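Local coordinates for protein AF1502 (Archaeoglobus fulgidus, PDB 5A1Q) that is of unknown function but is a small all-helical STAC domain, a type associated with transmembrane solute transport and two-component signal transduction, at residues K8-E13 and E65-E70; K15-P20 and R57-I62. All blocks are in the same frame, centred on the assembly; numbering follows the deposited sequence.

Contact 1: K8-E13 and E65-E70; sequences KKLLDE and ERLEKE
Lys9 NZ is held by two carboxylates, one from its own helix and one from across the interface. Glu13 OE2 takes its bond at 3.1 Å through the anti lone pair, and Lys9 NZ makes a weak bond of 3.2 Å to Glu70 OE1, part of a salt bridge. The lysine chain leaves with CG anti to the backbone N (chi1 168°) and bends at chi2, bringing its ammonium to Glu13 one turn on; Glu70 meets it from the opposite direction. The ammonium bridges the two acids from one side; Glu13 OE2 and Glu70 OE2 are 3.9 Å apart, and it probably offsets their mutual repulsion. A methionine at Lys9 would probably leave Glu13 and Glu70 facing each other without the charge that joins them. Beneath this network Leu10 CD1 meets Leu67 CD1 at 4.2 Å, the two side chains crossing at about a right angle, while Leu67 CD2 reaches Glu13 CG. On the other flank a water donates to the backbone O and OE1 of Glu13 and accepts from Arg66 NH1 (3.0 Å), in the guanidinium plane; that arginine has its salt bridge with Glu17. The axes of the two segments, on the first and last helices, come within 11.8 Å and make an angle of 130°, a splayed, roughly antiparallel pairing, with Leu10 touching Leu26 of helix 22-33 and Leu47 of helix 43-51, and Leu67 touching Tyr43 of the latter.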
ATOM      1  N   LYS A   8       6.761   8.979 -14.517  1.00 23.59           N
ATOM      2  CA  LYS A   8       6.311  10.322 -14.859  1.00 30.45           C
ATOM      3  C   LYS A   8       4.859  10.286 -15.339  1.00 29.75           C
ATOM      4  O   LYS A   8       4.018  11.128 -14.942  1.00 27.14           O
ATOM      5  CB  LYS A   8       7.201  10.940 -15.906  1.00 35.17           C
ATOM      6  CG  LYS A   8       6.807  12.365 -16.325  1.00 49.19           C
ATOM      7  N   LYS A   9       4.542   9.320 -16.196  1.00 26.74           N
ATOM      8  CA  LYS A   9       3.191   9.233 -16.739  1.00 31.51           C
ATOM      9  C   LYS A   9       2.162   8.979 -15.597  1.00 25.95           C
ATOM     10  O   LYS A   9       1.117   9.675 -15.515  1.00 27.53           O
ATOM     11  CB  LYS A   9       3.114   8.173 -17.861  1.00 29.76           C
ATOM     12  CG  LYS A   9       1.713   7.816 -18.285  1.00 42.31           C
ATOM     13  CD  LYS A   9       1.122   8.905 -19.136  1.00 38.29           C
ATOM     14  CE  LYS A   9      -0.021   8.359 -19.970  1.00 56.93           C
ATOM     15  NZ  LYS A   9      -0.876   9.458 -20.503  1.00 66.08           N
ATOM     16  N   LEU A  10       2.452   8.034 -14.689  1.00 22.22           N
ATOM     17  CA  LEU A  10       1.545   7.644 -13.701  1.00 21.63           C
ATOM     18  C   LEU A  10       1.388   8.809 -12.682  1.00 27.42           C
ATOM     19  O   LEU A  10       0.269   9.150 -12.293  1.00 22.59           O
ATOM     20  CB  LEU A  10       2.011   6.322 -13.080  1.00 20.78           C
ATOM     21  CG  LEU A  10       1.089   5.806 -12.027  1.00 24.82           C
ATOM     22  CD1 LEU A  10      -0.264   5.532 -12.680  1.00 33.69           C
ATOM     23  CD2 LEU A  10       1.622   4.562 -11.360  1.00 25.85           C
ATOM     24  N   LEU A  11       2.508   9.448 -12.274  1.00 21.27           N
ATOM     25  CA  LEU A  11       2.428  10.579 -11.372  1.00 21.95           C
ATOM     26  C   LEU A  11       1.650  11.721 -12.035  1.00 22.10           C
ATOM     27  O   LEU A  11       0.815  12.356 -11.371  1.00 23.73           O
ATOM     28  CB  LEU A  11       3.831  11.048 -11.036  1.00 21.50           C
ATOM     29  CG  LEU A  11       3.870  12.285 -10.146  1.00 25.26           C
ATOM     30  CD1 LEU A  11       3.131  12.048  -8.858  1.00 30.24           C
ATOM     31  CD2 LEU A  11       5.353  12.649  -9.915  1.00 36.10           C
ATOM     32  N   ASP A  12       1.895  12.002 -13.310  1.00 22.48           N
ATOM     33  CA  ASP A  12       1.150  13.068 -14.000  1.00 27.55           C
ATOM     34  C   ASP A  12      -0.375  12.784 -14.039  1.00 30.19           C
ATOM     35  O   ASP A  12      -1.176  13.677 -13.704  1.00 27.81           O
ATOM     36  CB  ASP A  12       1.707  13.316 -15.384  1.00 29.69           C
ATOM     37  CG  ASP A  12       3.064  14.053 -15.355  1.00 36.70           C
ATOM     38  OD1 ASP A  12       3.458  14.547 -14.259  1.00 41.06           O
ATOM     39  OD2 ASP A  12       3.739  14.063 -16.395  1.00 45.91           O
ATOM     40  N   GLU A  13      -0.772  11.549 -14.317  1.00 27.26           N
ATOM     41  CA  GLU A  13      -2.206  11.214 -14.300  1.00 27.56           C
ATOM     42  C   GLU A  13      -2.802  11.372 -12.881  1.00 25.98           C
ATOM     43  O   GLU A  13      -3.919  11.871 -12.748  1.00 24.52           O
ATOM     44  CB  GLU A  13      -2.484   9.791 -14.835  1.00 28.83           C
ATOM     45  CG  GLU A  13      -2.186   9.609 -16.309  1.00 33.35           C
ATOM     46  CD  GLU A  13      -3.293  10.094 -17.232  1.00 51.57           C
ATOM     47  OE1 GLU A  13      -4.342  10.568 -16.753  1.00 45.31           O
ATOM     48  OE2 GLU A  13      -3.105   9.981 -18.460  1.00 56.75           O
ATOM     49  N   GLU A  65      -9.319   4.127 -15.400  1.00 30.83           N
ATOM     50  CA  GLU A  65     -10.167   4.187 -16.538  1.00 29.98           C
ATOM     51  C   GLU A  65      -9.528   4.886 -17.751  1.00 31.11           C
ATOM     52  O   GLU A  65      -9.626   4.394 -18.866  1.00 34.54           O
ATOM     53  CB  GLU A  65     -11.499   4.896 -16.144  1.00 31.77           C
ATOM     54  CG  GLU A  65     -12.480   3.935 -15.467  1.00 32.04           C
ATOM     55  CD  GLU A  65     -13.612   4.650 -14.710  1.00 47.37           C
ATOM     56  OE1 GLU A  65     -13.665   5.898 -14.779  1.00 37.27           O
ATOM     57  OE2 GLU A  65     -14.395   3.957 -14.005  1.00 45.58           O
ATOM     58  N   ARG A  66      -8.829   5.982 -17.466  1.00 29.22           N
ATOM     59  CA  ARG A  66      -8.141   6.767 -18.508  1.00 32.31           C
ATOM     60  C   ARG A  66      -6.990   5.982 -19.109  1.00 31.38           C
ATOM     61  O   ARG A  66      -6.746   6.072 -20.329  1.00 37.50           O
ATOM     62  CB  ARG A  66      -7.578   8.069 -17.918  1.00 34.31           C
ATOM     63  CG  ARG A  66      -8.651   9.157 -17.863  1.00 50.64           C
ATOM     64  CD  ARG A  66      -8.305  10.314 -16.942  1.00 55.71           C
ATOM     65  NE  ARG A  66      -9.454  11.237 -16.789  1.00 61.85           N
ATOM     66  CZ  ARG A  66      -9.423  12.384 -16.099  1.00110.27           C
ATOM     67  NH1 ARG A  66      -8.295  12.777 -15.486  1.00 53.28           N
ATOM     68  NH2 ARG A  66     -10.522  13.150 -16.017  1.00 59.96           N
ATOM     69  N   LEU A  67      -6.309   5.203 -18.286  1.00 30.16           N
ATOM     70  CA  LEU A  67      -5.213   4.362 -18.813  1.00 32.61           C
ATOM     71  C   LEU A  67      -5.744   3.247 -19.661  1.00 44.39           C
ATOM     72  O   LEU A  67      -5.182   2.989 -20.717  1.00 43.35           O
ATOM     73  CB  LEU A  67      -4.316   3.854 -17.696  1.00 31.81           C
ATOM     74  CG  LEU A  67      -3.523   4.918 -16.948  1.00 28.92           C
ATOM     75  CD1 LEU A  67      -2.704   4.295 -15.829  1.00 34.18           C
ATOM     76  CD2 LEU A  67      -2.636   5.691 -17.906  1.00 39.97           C
ATOM     77  N   GLU A  68      -6.852   2.618 -19.242  1.00 40.46           N
ATOM     78  CA  GLU A  68      -7.515   1.589 -20.046  1.00 44.97           C
ATOM     79  C   GLU A  68      -7.942   2.087 -21.409  1.00 43.96           C
ATOM     80  O   GLU A  68      -7.816   1.387 -22.427  1.00 49.32           O
ATOM     81  CB  GLU A  68      -8.744   1.030 -19.306  1.00 52.21           C
ATOM     82  CG  GLU A  68      -8.418   0.078 -18.162  1.00 72.58           C
ATOM     83  CD  GLU A  68      -8.078  -1.342 -18.616  1.00 84.66           C
ATOM     84  OE1 GLU A  68      -8.198  -1.644 -19.827  1.00 78.38           O
ATOM     85  OE2 GLU A  68      -7.686  -2.165 -17.752  1.00 63.54           O
ATOM     86  N   LYS A  69      -8.474   3.307 -21.459  1.00 42.51           N
ATOM     87  CA  LYS A  69      -8.938   3.901 -22.712  1.00 49.37           C
ATOM     88  C   LYS A  69      -7.812   4.127 -23.723  1.00 47.14           C
ATOM     89  O   LYS A  69      -7.993   3.898 -24.953  1.00 46.05           O
ATOM     90  CB  LYS A  69      -9.735   5.214 -22.444  1.00 45.71           C
ATOM     91  CG  LYS A  69     -11.235   5.087 -22.732  1.00 77.38           C
ATOM     92  CD  LYS A  69     -11.890   3.900 -22.014  1.00 71.80           C
ATOM     93  CE  LYS A  69     -12.238   4.234 -20.570  1.00 71.50           C
ATOM     94  NZ  LYS A  69     -12.179   3.044 -19.674  1.00 55.55           N
ATOM     95  N   GLU A  70      -6.682   4.597 -23.217  1.00 45.49           N
ATOM     96  CA  GLU A  70      -5.471   4.813 -24.019  1.00 61.71           C
ATOM     97  C   GLU A  70      -4.796   3.504 -24.491  1.00 56.75           C
ATOM     98  O   GLU A  70      -4.019   3.517 -25.451  1.00 83.91           O
ATOM     99  CB  GLU A  70      -4.469   5.658 -23.225  1.00 50.45           C
ATOM    100  CG  GLU A  70      -4.966   7.069 -22.950  1.00 68.16           C
ATOM    101  CD  GLU A  70      -4.016   7.905 -22.115  1.00 67.49           C
ATOM    102  OE1 GLU A  70      -3.115   7.331 -21.469  1.00 61.64           O
ATOM    103  OE2 GLU A  70      -4.184   9.144 -22.095  1.00 80.54           O
TER
HETATM  104  O   HOH W   1      -5.825  11.218 -14.881  1.00 41.50           O

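Contact 2: K15-P20 and R57-I62; sequences KKEIGP and REYVEI
Glu17 lays its bent side chain across Ile62, the two meeting at about a right angle, with Glu17 CD 3.6 Å from Ile62 CG2. Its CG stands beside the backbone N (chi1 -67°) and the chain bends at chi2, which sets the carboxylate against the isoleucine, where OE1 comes 3.8 Å from Ile62 CD1 and OE2 lies near CG2. The same Glu17 OE1 is 3.8 Å from Tyr59 CD1, and the carboxylate and the ring are nearly coplanar, their planes 29° apart. Tyr59 CD1 also sits 3.7 Å from the backbone O of Glu17, which approaches the ring obliquely. Nearer the core, Ile18 CG1 rests against Tyr59 CB at 3.7 Å, and Ile18 CD1 extends to Val60 CG2, 4.3 Å away; Val60 belongs chiefly to the buried side, where it meets Leu47 and Leu50 of helix 43-51. The backbones approach closely here, with Glu17 CA and Tyr59 CA 5.7 Å apart, as the last turn of helix 7-18 passes the first turns of helix 57-70. The chemistry is that of shape rather than bonding: the touches between the segments are van der Waals ones, the glutamate packs with its carboxylate as well as its methylenes, and the charge at its end is met outside them by Arg66, one turn beyond Ile62.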
ATOM      1  N   LYS A  15      -1.709  13.296 -10.374  1.00 21.43           N
ATOM      2  CA  LYS A  15      -1.731  14.685  -9.960  1.00 26.81           C
ATOM      3  C   LYS A  15      -2.881  15.423 -10.608  1.00 25.36           C
ATOM      4  O   LYS A  15      -3.445  16.312  -9.959  1.00 24.79           O
ATOM      5  CB  LYS A  15      -0.460  15.396 -10.323  1.00 24.82           C
ATOM      6  CG  LYS A  15       0.710  15.049  -9.468  1.00 25.85           C
ATOM      7  CD  LYS A  15       1.917  15.800 -10.014  1.00 37.63           C
ATOM      8  CE  LYS A  15       2.908  16.053  -8.929  1.00 42.18           C
ATOM      9  NZ  LYS A  15       4.119  16.653  -9.564  1.00 68.19           N
ATOM     10  N   LYS A  16      -3.241  15.041 -11.850  1.00 25.41           N
ATOM     11  CA  LYS A  16      -4.408  15.638 -12.506  1.00 32.46           C
ATOM     12  C   LYS A  16      -5.666  15.490 -11.635  1.00 26.46           C
ATOM     13  O   LYS A  16      -6.520  16.399 -11.616  1.00 30.48           O
ATOM     14  CB  LYS A  16      -4.618  15.003 -13.888  1.00 30.86           C
ATOM     15  CG  LYS A  16      -5.387  15.826 -14.899  1.00 56.68           C
ATOM     16  CD  LYS A  16      -4.749  15.714 -16.273  1.00 69.20           C
ATOM     17  CE  LYS A  16      -3.488  16.570 -16.370  1.00 80.07           C
ATOM     18  NZ  LYS A  16      -2.620  16.192 -17.519  1.00 67.36           N
ATOM     19  N   GLU A  17      -5.833  14.342 -10.984  1.00 25.09           N
ATOM     20  CA  GLU A  17      -7.015  14.065 -10.150  1.00 26.15           C
ATOM     21  C   GLU A  17      -6.903  14.533  -8.669  1.00 27.33           C
ATOM     22  O   GLU A  17      -7.857  15.100  -8.110  1.00 29.07           O
ATOM     23  CB  GLU A  17      -7.327  12.558 -10.205  1.00 28.26           C
ATOM     24  CG  GLU A  17      -7.788  12.063 -11.563  1.00 33.93           C
ATOM     25  CD  GLU A  17      -9.057  12.755 -11.991  1.00 46.57           C
ATOM     26  OE1 GLU A  17      -9.978  12.855 -11.161  1.00 38.15           O
ATOM     27  OE2 GLU A  17      -9.101  13.249 -13.124  1.00 54.30           O
ATOM     28  N   ILE A  18      -5.726  14.361  -8.075  1.00 22.90           N
ATOM     29  CA  ILE A  18      -5.482  14.373  -6.619  1.00 22.44           C
ATOM     30  C   ILE A  18      -4.644  15.616  -6.171  1.00 25.06           C
ATOM     31  O   ILE A  18      -4.587  15.964  -4.970  1.00 27.01           O
ATOM     32  CB  ILE A  18      -4.798  13.037  -6.195  1.00 27.90           C
ATOM     33  CG1 ILE A  18      -5.828  11.841  -6.255  1.00 26.85           C
ATOM     34  CG2 ILE A  18      -4.159  13.084  -4.839  1.00 45.09           C
ATOM     35  CD1 ILE A  18      -5.132  10.482  -6.433  1.00 28.01           C
ATOM     36  N   GLY A  19      -3.953  16.268  -7.088  1.00 21.89           N
ATOM     37  CA  GLY A  19      -3.067  17.389  -6.766  1.00 22.12           C
ATOM     38  C   GLY A  19      -1.680  16.956  -6.398  1.00 20.67           C
ATOM     39  O   GLY A  19      -1.328  15.751  -6.433  1.00 21.31           O
ATOM     40  N   PRO A  20      -0.851  17.931  -5.973  1.00 21.86           N
ATOM     41  CA  PRO A  20       0.567  17.660  -5.700  1.00 20.94           C
ATOM     42  C   PRO A  20       0.875  16.501  -4.726  1.00 22.79           C
ATOM     43  O   PRO A  20       1.907  15.822  -4.831  1.00 23.11           O
ATOM     44  CB  PRO A  20       1.061  19.034  -5.183  1.00 24.53           C
ATOM     45  CG  PRO A  20       0.175  20.014  -5.757  1.00 27.57           C
ATOM     46  CD  PRO A  20      -1.157  19.365  -5.946  1.00 22.80           C
ATOM     47  N   ARG A  57     -10.058   6.668  -3.561  1.00 22.88           N
ATOM     48  CA  ARG A  57     -10.583   5.569  -4.410  1.00 23.35           C
ATOM     49  C   ARG A  57     -11.239   6.071  -5.734  1.00 24.91           C
ATOM     50  O   ARG A  57     -10.825   5.595  -6.797  1.00 24.66           O
ATOM     51  CB  ARG A  57     -11.578   4.705  -3.655  1.00 27.39           C
ATOM     52  CG  ARG A  57     -12.266   3.661  -4.507  1.00 31.92           C
ATOM     53  CD  ARG A  57     -13.048   2.707  -3.608  1.00 38.04           C
ATOM     54  NE  ARG A  57     -14.046   3.416  -2.791  1.00 46.69           N
ATOM     55  CZ  ARG A  57     -14.403   3.113  -1.540  1.00 77.20           C
ATOM     56  NH1 ARG A  57     -13.844   2.103  -0.872  1.00 73.01           N
ATOM     57  NH2 ARG A  57     -15.338   3.850  -0.944  1.00100.06           N
ATOM     58  N   GLU A  58     -12.131   7.036  -5.662  1.00 23.09           N
ATOM     59  CA  GLU A  58     -12.804   7.466  -6.901  1.00 24.86           C
ATOM     60  C   GLU A  58     -11.822   8.054  -7.896  1.00 27.77           C
ATOM     61  O   GLU A  58     -11.891   7.807  -9.121  1.00 25.78           O
ATOM     62  CB  GLU A  58     -13.890   8.493  -6.584  1.00 30.84           C
ATOM     63  CG  GLU A  58     -14.849   8.644  -7.750  1.00 46.95           C
ATOM     64  CD  GLU A  58     -15.873   9.723  -7.542  1.00 69.03           C
ATOM     65  OE1 GLU A  58     -15.554  10.892  -7.860  1.00 98.85           O
ATOM     66  OE2 GLU A  58     -16.991   9.388  -7.076  1.00 70.88           O
ATOM     67  N   TYR A  59     -10.879   8.814  -7.383  1.00 22.90           N
ATOM     68  CA  TYR A  59      -9.920   9.507  -8.221  1.00 21.49           C
ATOM     69  C   TYR A  59      -8.974   8.494  -8.880  1.00 23.44           C
ATOM     70  O   TYR A  59      -8.606   8.615 -10.042  1.00 23.82           O
ATOM     71  CB  TYR A  59      -9.135  10.556  -7.387  1.00 24.18           C
ATOM     72  CG  TYR A  59     -10.048  11.511  -6.684  1.00 24.60           C
ATOM     73  CD1 TYR A  59     -10.528  12.617  -7.375  1.00 39.22           C
ATOM     74  CD2 TYR A  59     -10.560  11.261  -5.399  1.00 25.75           C
ATOM     75  CE1 TYR A  59     -11.419  13.495  -6.793  1.00 39.59           C
ATOM     76  CE2 TYR A  59     -11.439  12.148  -4.807  1.00 32.14           C
ATOM     77  CZ  TYR A  59     -11.868  13.253  -5.521  1.00 40.10           C
ATOM     78  OH  TYR A  59     -12.755  14.142  -4.957  1.00 47.65           O
ATOM     79  N   VAL A  60      -8.554   7.465  -8.125  1.00 21.55           N
ATOM     80  CA  VAL A  60      -7.702   6.403  -8.676  1.00 23.24           C
ATOM     81  C   VAL A  60      -8.464   5.591  -9.739  1.00 25.50           C
ATOM     82  O   VAL A  60      -7.868   5.200 -10.760  1.00 24.18           O
ATOM     83  CB  VAL A  60      -7.149   5.517  -7.530  1.00 26.98           C
ATOM     84  CG1 VAL A  60      -6.363   4.335  -8.104  1.00 27.29           C
ATOM     85  CG2 VAL A  60      -6.359   6.362  -6.580  1.00 23.50           C
ATOM     86  N   GLU A  61      -9.772   5.346  -9.552  1.00 23.17           N
ATOM     87  CA  GLU A  61     -10.625   4.640 -10.488  1.00 26.10           C
ATOM     88  C   GLU A  61     -10.606   5.441 -11.803  1.00 23.24           C
ATOM     89  O   GLU A  61     -10.503   4.877 -12.902  1.00 25.82           O
ATOM     90  CB  GLU A  61     -12.076   4.476  -9.901  1.00 27.75           C
ATOM     91  CG  GLU A  61     -12.165   3.401  -8.786  1.00 37.10           C
ATOM     92  CD  GLU A  61     -13.457   3.241  -7.956  1.00 72.37           C
ATOM     93  OE1 GLU A  61     -14.293   4.173  -7.808  1.00 48.61           O
ATOM     94  OE2 GLU A  61     -13.609   2.125  -7.385  1.00 49.57           O
ATOM     95  N   ILE A  62     -10.721   6.769 -11.698  1.00 22.46           N
ATOM     96  CA  ILE A  62     -10.699   7.633 -12.905  1.00 22.96           C
ATOM     97  C   ILE A  62      -9.332   7.473 -13.662  1.00 23.41           C
ATOM     98  O   ILE A  62      -9.325   7.300 -14.884  1.00 26.37           O
ATOM     99  CB  ILE A  62     -11.019   9.106 -12.549  1.00 25.44           C
ATOM    100  CG1 ILE A  62     -12.490   9.183 -12.150  1.00 25.99           C
ATOM    101  CG2 ILE A  62     -10.644   9.994 -13.763  1.00 27.74           C
ATOM    102  CD1 ILE A  62     -12.899  10.501 -11.558  1.00 29.83           C
TER

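Overall arrangement
Contacts 1 and 2 are successive parts of one interface between the first and last helices, 7-18 and 57-70, their centres about 10 Å apart. Along the chain the order is 8-13, 15-20, 57-62, 65-70, so contact 2 nests inside the loop closed by contact 1, as expected when two helices run roughly antiparallel. The salt bridge from Arg66 to Glu17 stitches the two together. The helices are close at contact 2 and diverge toward contact 1, where long charged side chains and a water span the wider interval. The general principle is plain: terminal helices distant in sequence pair, closing this small four-helix domain with helices 22-33 and 43-51 lying between them in the chain.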